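Local coordinates for protein glutamate receptor 1 (Adineta vaga, PDB 4IO2) that forms the two-lobed ligand-binding domain of a rotifer ionotropic glutamate receptor, which closes around L-glutamate and probably gates an ion channel, at residues D121-G126 / V176-I181; I133-R136 / G141-Y144; S168-I173 / C193-V198. One frame throughout, in Å; residues are numbered along the deposited sequence.

How the contacts relate
Contacts 1 and 2 are buried and lie side by side: Ser177 OG reaches Gly134 O at 2.6 Å, and the Phe178 ring packs on Ile135. Both also meet the bound glutamate, so hydrocarbon packing at one end of each gives way to charge and hydrogen bonds at the other. Contact 3 is purely apolar between its side chains and lies farther out, with Leu170 on the surface while Leu169 and Leu195 are buried. It shares a sheet with contact 1, since strands 177-180 and 195-198 both pair with strand 103-112, and Leu169 packs near Val176. Contacts 2 and 3 do not touch; they follow one another along the chain, with strand 157-159 between them.

Contact 1 (D121-G126 / V176-I181). With GLU (glutamic acid), chain E.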
loop_
_atom_site.group_PDB
_atom_site.type_symbol
_atom_site.label_atom_id
_atom_site.label_comp_id
_atom_site.label_asym_id
_atom_site.label_seq_id
_atom_site.Cartn_x
_atom_site.Cartn_y
_atom_site.Cartn_z
ATOM N N ASP A 121 -10.577 -19.508 -11.327
ATOM C CA ASP A 121 -10.762 -20.966 -11.233
ATOM C C ASP A 121 -10.668 -21.637 -12.597
ATOM O O ASP A 121 -10.145 -22.728 -12.729
ATOM C CB ASP A 121 -12.109 -21.318 -10.606
ATOM C CG ASP A 121 -12.131 -21.074 -9.117
ATOM O OD1 ASP A 121 -11.033 -20.973 -8.525
ATOM O OD2 ASP A 121 -13.243 -20.995 -8.543
ATOM N N ASP A 122 -11.155 -20.960 -13.625
ATOM C CA ASP A 122 -11.136 -21.547 -14.956
ATOM C C ASP A 122 -9.705 -21.723 -15.480
ATOM O O ASP A 122 -9.438 -22.615 -16.265
ATOM C CB ASP A 122 -12.009 -20.729 -15.923
ATOM C CG ASP A 122 -13.504 -20.940 -15.683
ATOM O OD1 ASP A 122 -13.880 -21.995 -15.138
ATOM O OD2 ASP A 122 -14.307 -20.045 -16.031
ATOM N N LEU A 123 -8.760 -20.909 -15.006
ATOM C CA LEU A 123 -7.364 -21.077 -15.408
ATOM C C LEU A 123 -6.690 -22.153 -14.575
ATOM O O LEU A 123 -5.754 -22.795 -15.038
ATOM C CB LEU A 123 -6.558 -19.765 -15.235
ATOM C CG LEU A 123 -6.724 -18.662 -16.270
ATOM C CD1 LEU A 123 -8.145 -18.249 -16.253
ATOM C CD2 LEU A 123 -5.810 -17.481 -15.955
ATOM N N LYS A 124 -7.153 -22.326 -13.339
ATOM C CA LYS A 124 -6.535 -23.281 -12.413
ATOM C C LYS A 124 -7.194 -24.658 -12.483
ATOM O O LYS A 124 -6.664 -25.615 -11.941
ATOM C CB LYS A 124 -6.566 -22.724 -10.973
ATOM C CG LYS A 124 -5.543 -21.609 -10.699
ATOM C CD LYS A 124 -5.739 -20.911 -9.343
ATOM C CE LYS A 124 -4.635 -19.889 -9.089
ATOM N NZ LYS A 124 -4.856 -18.979 -7.907
ATOM N N ASN A 125 -8.340 -24.762 -13.153
ATOM C CA ASN A 125 -9.008 -26.054 -13.326
ATOM C C ASN A 125 -8.545 -26.739 -14.587
ATOM O O ASN A 125 -8.657 -27.951 -14.721
ATOM C CB ASN A 125 -10.527 -25.897 -13.415
ATOM C CG ASN A 125 -11.148 -25.518 -12.102
ATOM O OD1 ASN A 125 -10.471 -25.490 -11.066
ATOM N ND2 ASN A 125 -12.449 -25.223 -12.125
ATOM N N GLY A 126 -8.045 -25.953 -15.527
ATOM C CA GLY A 126 -7.697 -26.494 -16.822
ATOM C C GLY A 126 -8.791 -26.343 -17.870
ATOM O O GLY A 126 -8.786 -27.099 -18.835
ATOM N N VAL A 176 -6.842 -15.574 -22.535
ATOM C CA VAL A 176 -6.728 -14.660 -21.406
ATOM C C VAL A 176 -5.297 -14.171 -21.301
ATOM O O VAL A 176 -4.352 -14.811 -21.760
ATOM C CB VAL A 176 -7.126 -15.306 -20.062
ATOM C CG1 VAL A 176 -8.577 -15.719 -20.033
ATOM C CG2 VAL A 176 -6.218 -16.516 -19.763
ATOM N N SER A 177 -5.134 -13.009 -20.671
ATOM C CA SER A 177 -3.842 -12.619 -20.090
ATOM C C SER A 177 -4.123 -11.929 -18.755
ATOM O O SER A 177 -5.282 -11.888 -18.303
ATOM C CB SER A 177 -3.079 -11.700 -21.043
ATOM O OG SER A 177 -1.729 -11.497 -20.590
ATOM N N PHE A 178 -3.058 -11.446 -18.082
ATOM C CA PHE A 178 -3.177 -10.722 -16.815
ATOM C C PHE A 178 -2.691 -9.305 -17.073
ATOM O O PHE A 178 -1.769 -9.085 -17.878
ATOM C CB PHE A 178 -2.218 -11.293 -15.755
ATOM C CG PHE A 178 -2.449 -12.732 -15.355
ATOM C CD1 PHE A 178 -3.645 -13.369 -15.603
ATOM C CD2 PHE A 178 -1.439 -13.439 -14.706
ATOM C CE1 PHE A 178 -3.829 -14.683 -15.222
ATOM C CE2 PHE A 178 -1.627 -14.733 -14.300
ATOM C CZ PHE A 178 -2.825 -15.359 -14.572
ATOM N N MET A 179 -3.280 -8.355 -16.379
ATOM C CA MET A 179 -2.906 -6.943 -16.522
ATOM C C MET A 179 -3.242 -6.195 -15.252
ATOM O O MET A 179 -4.238 -6.466 -14.606
ATOM C CB MET A 179 -3.603 -6.350 -17.726
ATOM C CG MET A 179 -3.142 -4.967 -18.058
ATOM S SD MET A 179 -3.915 -4.411 -19.638
ATOM C CE MET A 179 -3.105 -2.803 -19.820
ATOM N N ASP A 180 -2.358 -5.298 -14.838
ATOM C CA ASP A 180 -2.640 -4.427 -13.705
ATOM C C ASP A 180 -3.976 -3.727 -13.883
ATOM O O ASP A 180 -4.319 -3.282 -14.976
ATOM C CB ASP A 180 -1.593 -3.344 -13.581
ATOM C CG ASP A 180 -0.226 -3.839 -13.150
ATOM O OD1 ASP A 180 -0.120 -4.932 -12.514
ATOM O OD2 ASP A 180 0.715 -3.055 -13.415
ATOM N N ILE A 181 -4.695 -3.547 -12.784
ATOM C CA ILE A 181 -6.063 -3.063 -12.873
ATOM C C ILE A 181 -6.182 -1.637 -13.398
ATOM O O ILE A 181 -7.118 -1.341 -14.152
ATOM C CB ILE A 181 -6.784 -3.194 -11.491
ATOM C CG1 ILE A 181 -8.275 -2.906 -11.605
ATOM C CG2 ILE A 181 -6.107 -2.323 -10.397
ATOM C CD1 ILE A 181 -9.025 -3.254 -10.308
HETATM N N GLU E . 3.395 -3.483 -12.935
HETATM C CA GLU E . 3.907 -4.620 -13.706
HETATM C C GLU E . 5.337 -4.944 -13.282
HETATM O O GLU E . 5.969 -4.110 -12.583
HETATM C CB GLU E . 3.876 -4.368 -15.216
HETATM C CG GLU E . 2.507 -4.028 -15.818
HETATM C CD GLU E . 1.496 -5.174 -15.853
HETATM O OE1 GLU E . 1.873 -6.300 -15.535
HETATM O OE2 GLU E . 0.336 -4.934 -16.281
HETATM O OXT GLU E . 5.832 -6.041 -13.632
#
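A single methyl group, Leu123 CD2, bridges the two side chains it meets, Phe178 and Val176, at one end of a short strand whose other end grips the ligand. It comes up to the rim of the Phe178 ring, near the ring plane, 3.5 Å from CE1. It also lies 3.9 Å from Val176 CG2, with the leucine and valine sliding past each other in opposite directions. Phe178 leaves its strand alongside helix 120-125 rather than facing it; its ring closes the gap because CG stands anti to the carbonyl carbon (chi1 -62°). Phe202 meets this ring edge-to-face, and Ile149 packs on it too. This is lobe 2 of the clamshell fold that ionotropic glutamate receptors share with periplasmic binding proteins, and strand 177-180 carries the helix packing inward to the cleft. There Asp180 N donates an almost straight bond (177°) to OE2 of the bound glutamate at 3.1 Å. The ligand's amino N in turn donates to Asp180 OD2 at 2.8 Å. Asn105 ND2 bonds OD1, which helps fix the rotation of the carboxylate. With an alanine in place of Asp180, the ligand's amino group would probably lose this acidic mate, and Asn105 ND2 the carboxylate oxygen it bonds here. Although Asp180 sits at the N-cap position of helix 181-190, its side chain makes no capping bond.

Contact 2 (I133-R136 / G141-Y144); sequences IGIR and GEDY. With GLU (glutamic acid), chain E.
Ile135 and Glu142 bring strand 134-136 and the first turn of helix 140-148 within 6.1 Å, CA to CA, with only four residues between the two segments. One branch makes the closest approach: Ile135 CG2, anti to the backbone N, presses on the helix backbone itself, 3.6 Å from Glu142 CA. The same methyl is 3.8 Å from Glu142 CB, the two side chains crossing at a slant. Beyond CB, Glu142 runs extended along its own course, and its OE1 accepts a hydrogen bond from Gly138 N in the connecting turn, where Thr139 OG1 also bonds Arg136 O. Arg136 heads for the ligand instead. Its chain bends at chi3 (-73°), and the guanidinium meets OE2 of the bound glutamate edge-on, in its own plane: Arg136 NH2 donates to OE2 at 2.8 Å, with an angle of 154°. NH2 also donates to Phe178 O, so two bonds help set the pose of the group. Ala140 N, at the helix start, binds the ligand as well. Strand 134-136, helix 140-148 and strand 157-159 form a beta-alpha-beta crossover, whose strand-to-helix connection supplies part of the ligand pocket through Arg136 and Ala140.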
loop_
_atom_site.group_PDB
_atom_site.type_symbol
_atom_site.label_atom_id
_atom_site.label_comp_id
_atom_site.label_asym_id
_atom_site.label_seq_id
_atom_site.Cartn_x
_atom_site.Cartn_y
_atom_site.Cartn_z
ATOM N N ILE A 133 -3.100 -19.298 -22.081
ATOM C CA ILE A 133 -2.880 -18.181 -21.169
ATOM C C ILE A 133 -1.620 -17.381 -21.582
ATOM O O ILE A 133 -0.526 -17.895 -21.483
ATOM C CB ILE A 133 -2.756 -18.725 -19.731
ATOM C CG1 ILE A 133 -3.973 -19.602 -19.367
ATOM C CG2 ILE A 133 -2.555 -17.561 -18.734
ATOM C CD1 ILE A 133 -3.756 -20.398 -18.122
ATOM N N GLY A 134 -1.772 -16.147 -22.085
ATOM C CA GLY A 134 -0.626 -15.330 -22.492
ATOM C C GLY A 134 -0.090 -14.526 -21.311
ATOM O O GLY A 134 -0.852 -13.996 -20.515
ATOM N N ILE A 135 1.229 -14.522 -21.163
ATOM C CA ILE A 135 1.876 -13.779 -20.098
ATOM C C ILE A 135 3.039 -12.956 -20.655
ATOM O O ILE A 135 3.899 -13.467 -21.326
ATOM C CB ILE A 135 2.387 -14.730 -18.984
ATOM C CG1 ILE A 135 1.236 -15.493 -18.281
ATOM C CG2 ILE A 135 3.264 -13.942 -17.963
ATOM C CD1 ILE A 135 0.374 -14.726 -17.359
ATOM N N ARG A 136 3.053 -11.658 -20.350
ATOM C CA ARG A 136 4.183 -10.790 -20.684
ATOM C C ARG A 136 5.407 -11.098 -19.825
ATOM O O ARG A 136 5.405 -10.982 -18.592
ATOM C CB ARG A 136 3.792 -9.323 -20.551
ATOM C CG ARG A 136 2.805 -8.860 -21.603
ATOM C CD ARG A 136 2.248 -7.485 -21.259
ATOM N NE ARG A 136 1.309 -7.598 -20.128
ATOM C CZ ARG A 136 1.036 -6.673 -19.244
ATOM N NH1 ARG A 136 1.709 -5.510 -19.266
ATOM N NH2 ARG A 136 0.097 -6.886 -18.341
ATOM N N GLY A 141 3.308 -10.498 -13.127
ATOM C CA GLY A 141 2.330 -11.502 -13.481
ATOM C C GLY A 141 2.969 -12.838 -13.855
ATOM O O GLY A 141 2.379 -13.897 -13.658
ATOM N N GLU A 142 4.155 -12.793 -14.418
ATOM C CA GLU A 142 4.887 -14.012 -14.757
ATOM C C GLU A 142 5.170 -14.808 -13.502
ATOM O O GLU A 142 4.972 -16.026 -13.479
ATOM C CB GLU A 142 6.180 -13.712 -15.521
ATOM C CG GLU A 142 6.956 -14.949 -15.915
ATOM C CD GLU A 142 8.291 -14.659 -16.625
ATOM O OE1 GLU A 142 8.750 -13.467 -16.608
ATOM O OE2 GLU A 142 8.843 -15.623 -17.237
ATOM N N ASP A 143 5.611 -14.137 -12.432
ATOM C CA ASP A 143 5.855 -14.935 -11.234
ATOM C C ASP A 143 4.584 -15.432 -10.561
ATOM O O ASP A 143 4.591 -16.521 -9.973
ATOM C CB ASP A 143 6.830 -14.283 -10.279
ATOM C CG ASP A 143 8.236 -14.214 -10.879
ATOM O OD1 ASP A 143 8.760 -15.233 -11.432
ATOM O OD2 ASP A 143 8.766 -13.117 -10.895
ATOM N N TYR A 144 3.489 -14.683 -10.678
ATOM C CA TYR A 144 2.211 -15.180 -10.194
ATOM C C TYR A 144 1.836 -16.462 -10.936
ATOM O O TYR A 144 1.424 -17.447 -10.324
ATOM C CB TYR A 144 1.101 -14.110 -10.337
ATOM C CG TYR A 144 -0.219 -14.594 -9.835
ATOM C CD1 TYR A 144 -1.063 -15.339 -10.656
ATOM C CD2 TYR A 144 -0.636 -14.323 -8.537
ATOM C CE1 TYR A 144 -2.267 -15.792 -10.188
ATOM C CE2 TYR A 144 -1.830 -14.786 -8.063
ATOM C CZ TYR A 144 -2.642 -15.513 -8.889
ATOM O OH TYR A 144 -3.844 -15.991 -8.411
HETATM N N GLU E . 3.395 -3.483 -12.935
HETATM C CA GLU E . 3.907 -4.620 -13.706
HETATM C C GLU E . 5.337 -4.944 -13.282
HETATM O O GLU E . 5.969 -4.110 -12.583
HETATM C CB GLU E . 3.876 -4.368 -15.216
HETATM C CG GLU E . 2.507 -4.028 -15.818
HETATM C CD GLU E . 1.496 -5.174 -15.853
HETATM O OE1 GLU E . 1.873 -6.300 -15.535
HETATM O OE2 GLU E . 0.336 -4.934 -16.281
HETATM O OXT GLU E . 5.832 -6.041 -13.632
#

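Contact 3 (S168-I173 / C193-V198); sequences SLLAGI and CNLTLV
Leu169 and Leu170 meet Leu195 without a flat group taking part; there are no ring faces or edges to describe, and the surfaces that touch are branched hydrocarbon. The place is lobe 2 of the periplasmic-binding-protein fold, away from the ligand cleft, where the C-terminal end of helix 162-170 rests against the start of strand 195-198. That strand pairs antiparallel with strand 103-112, through backbone bonds between Thr196 and Met111 and between Val198 and Ile109, so the helix end is packed onto a margin of the antiparallel sheet. Leu195 does the reaching. Its CD2 methyl comes 3.7 Å from Leu170 CD2 and 4.1 Å from Leu169 CB, so a single branch touches two neighbouring helix residues. The Leu170 and Leu195 side chains cross at about a right angle and meet through their methyls. Leu170 starts out pointing past the strand; with CG anti to the carbonyl carbon (chi1 -69°) its end swings back to the contact, and the residue lies on the surface. Leu169 is buried and extends beyond the contact to Leu110 and Ile174, while Thr188 of helix 181-190 packs on Leu195. Just past these leucines the helix stops in a Schellman motif: Ile173 N bonds Ser168 O at 2.9 Å and Gly172 N bonds Leu169 O at 3.1 Å. Gly172 takes the positive phi (75°) that the motif calls for. Two arginines tie down this end, Arg112 NH1 on Leu169 O and Arg132 NH2 on Gly172 O. At the start of the other segment, two residues before Leu195, Cys193 SG is joined by a disulfide to SG of Cys247, close to the C-terminus of the chain.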
loop_
_atom_site.group_PDB
_atom_site.type_symbol
_atom_site.label_atom_id
_atom_site.label_comp_id
_atom_site.label_asym_id
_atom_site.label_seq_id
_atom_site.Cartn_x
_atom_site.Cartn_y
_atom_site.Cartn_z
ATOM N N SER A 168 -2.875 -10.742 -29.740
ATOM C CA SER A 168 -3.039 -12.182 -29.621
ATOM C C SER A 168 -4.439 -12.550 -29.116
ATOM O O SER A 168 -4.997 -13.557 -29.509
ATOM C CB SER A 168 -1.978 -12.760 -28.690
ATOM O OG SER A 168 -0.697 -12.577 -29.243
ATOM N N LEU A 169 -4.983 -11.734 -28.217
ATOM C CA LEU A 169 -6.360 -11.904 -27.819
ATOM C C LEU A 169 -7.287 -11.667 -29.005
ATOM O O LEU A 169 -8.147 -12.495 -29.285
ATOM C CB LEU A 169 -6.689 -10.918 -26.707
ATOM C CG LEU A 169 -6.192 -11.371 -25.333
ATOM C CD1 LEU A 169 -6.263 -10.188 -24.365
ATOM C CD2 LEU A 169 -6.986 -12.572 -24.830
ATOM N N LEU A 170 -7.102 -10.571 -29.711
ATOM C CA LEU A 170 -8.042 -10.252 -30.793
ATOM C C LEU A 170 -7.933 -11.258 -31.928
ATOM O O LEU A 170 -8.896 -11.417 -32.681
ATOM C CB LEU A 170 -7.780 -8.848 -31.299
ATOM C CG LEU A 170 -8.154 -7.753 -30.310
ATOM C CD1 LEU A 170 -7.660 -6.436 -30.847
ATOM C CD2 LEU A 170 -9.663 -7.659 -30.043
ATOM N N ALA A 171 -6.815 -11.962 -32.059
ATOM C CA ALA A 171 -6.615 -12.918 -33.147
ATOM C C ALA A 171 -6.978 -14.333 -32.750
ATOM O O ALA A 171 -6.924 -15.233 -33.593
ATOM C CB ALA A 171 -5.186 -12.865 -33.648
ATOM N N GLY A 172 -7.406 -14.533 -31.513
ATOM C CA GLY A 172 -7.822 -15.830 -31.017
ATOM C C GLY A 172 -6.698 -16.803 -30.726
ATOM O O GLY A 172 -6.916 -18.017 -30.598
ATOM N N ILE A 173 -5.483 -16.275 -30.519
ATOM C CA ILE A 173 -4.336 -17.125 -30.238
ATOM C C ILE A 173 -4.289 -17.470 -28.748
ATOM O O ILE A 173 -3.854 -18.553 -28.362
ATOM C CB ILE A 173 -3.032 -16.412 -30.593
ATOM C CG1 ILE A 173 -2.974 -16.156 -32.093
ATOM C CG2 ILE A 173 -1.824 -17.229 -30.174
ATOM C CD1 ILE A 173 -1.910 -15.168 -32.505
ATOM N N CYS A 193 -12.213 -1.386 -27.101
ATOM C CA CYS A 193 -13.566 -1.466 -26.612
ATOM C C CYS A 193 -14.129 -2.893 -26.682
ATOM O O CYS A 193 -15.140 -3.175 -26.047
ATOM C CB CYS A 193 -14.443 -0.480 -27.397
ATOM S SG CYS A 193 -13.875 1.269 -27.295
ATOM N N ASN A 194 -13.474 -3.783 -27.428
ATOM C CA ASN A 194 -13.919 -5.170 -27.546
ATOM C C ASN A 194 -13.116 -6.164 -26.703
ATOM O O ASN A 194 -13.229 -7.393 -26.835
ATOM C CB ASN A 194 -13.907 -5.613 -29.019
ATOM C CG ASN A 194 -14.828 -4.781 -29.886
ATOM O OD1 ASN A 194 -15.942 -4.405 -29.474
ATOM N ND2 ASN A 194 -14.380 -4.510 -31.113
ATOM N N LEU A 195 -12.273 -5.625 -25.840
ATOM C CA LEU A 195 -11.611 -6.418 -24.805
ATOM C C LEU A 195 -12.284 -6.043 -23.493
ATOM O O LEU A 195 -12.862 -4.969 -23.400
ATOM C CB LEU A 195 -10.092 -6.109 -24.735
ATOM C CG LEU A 195 -9.300 -6.501 -25.972
ATOM C CD1 LEU A 195 -7.820 -6.225 -25.789
ATOM C CD2 LEU A 195 -9.472 -7.965 -26.362
ATOM N N THR A 196 -12.175 -6.899 -22.481
ATOM C CA THR A 196 -12.825 -6.678 -21.188
ATOM C C THR A 196 -12.078 -7.400 -20.053
ATOM O O THR A 196 -11.139 -8.165 -20.302
ATOM C CB THR A 196 -14.314 -7.106 -21.230
ATOM O OG1 THR A 196 -15.015 -6.524 -20.114
ATOM C CG2 THR A 196 -14.468 -8.633 -21.244
ATOM N N LEU A 197 -12.508 -7.144 -18.816
ATOM C CA LEU A 197 -11.918 -7.738 -17.627
ATOM C C LEU A 197 -12.924 -8.658 -16.990
ATOM O O LEU A 197 -14.132 -8.433 -17.119
ATOM C CB LEU A 197 -11.530 -6.629 -16.633
ATOM C CG LEU A 197 -10.734 -5.462 -17.260
ATOM C CD1 LEU A 197 -10.415 -4.411 -16.234
ATOM C CD2 LEU A 197 -9.459 -5.983 -17.881
ATOM N N VAL A 198 -12.450 -9.682 -16.291
ATOM C CA VAL A 198 -13.327 -10.641 -15.616
ATOM C C VAL A 198 -12.703 -11.149 -14.320
ATOM O O VAL A 198 -11.480 -11.212 -14.190
ATOM C CB VAL A 198 -13.687 -11.851 -16.557
ATOM C CG1 VAL A 198 -12.479 -12.785 -16.771
ATOM C CG2 VAL A 198 -14.935 -12.638 -16.050
#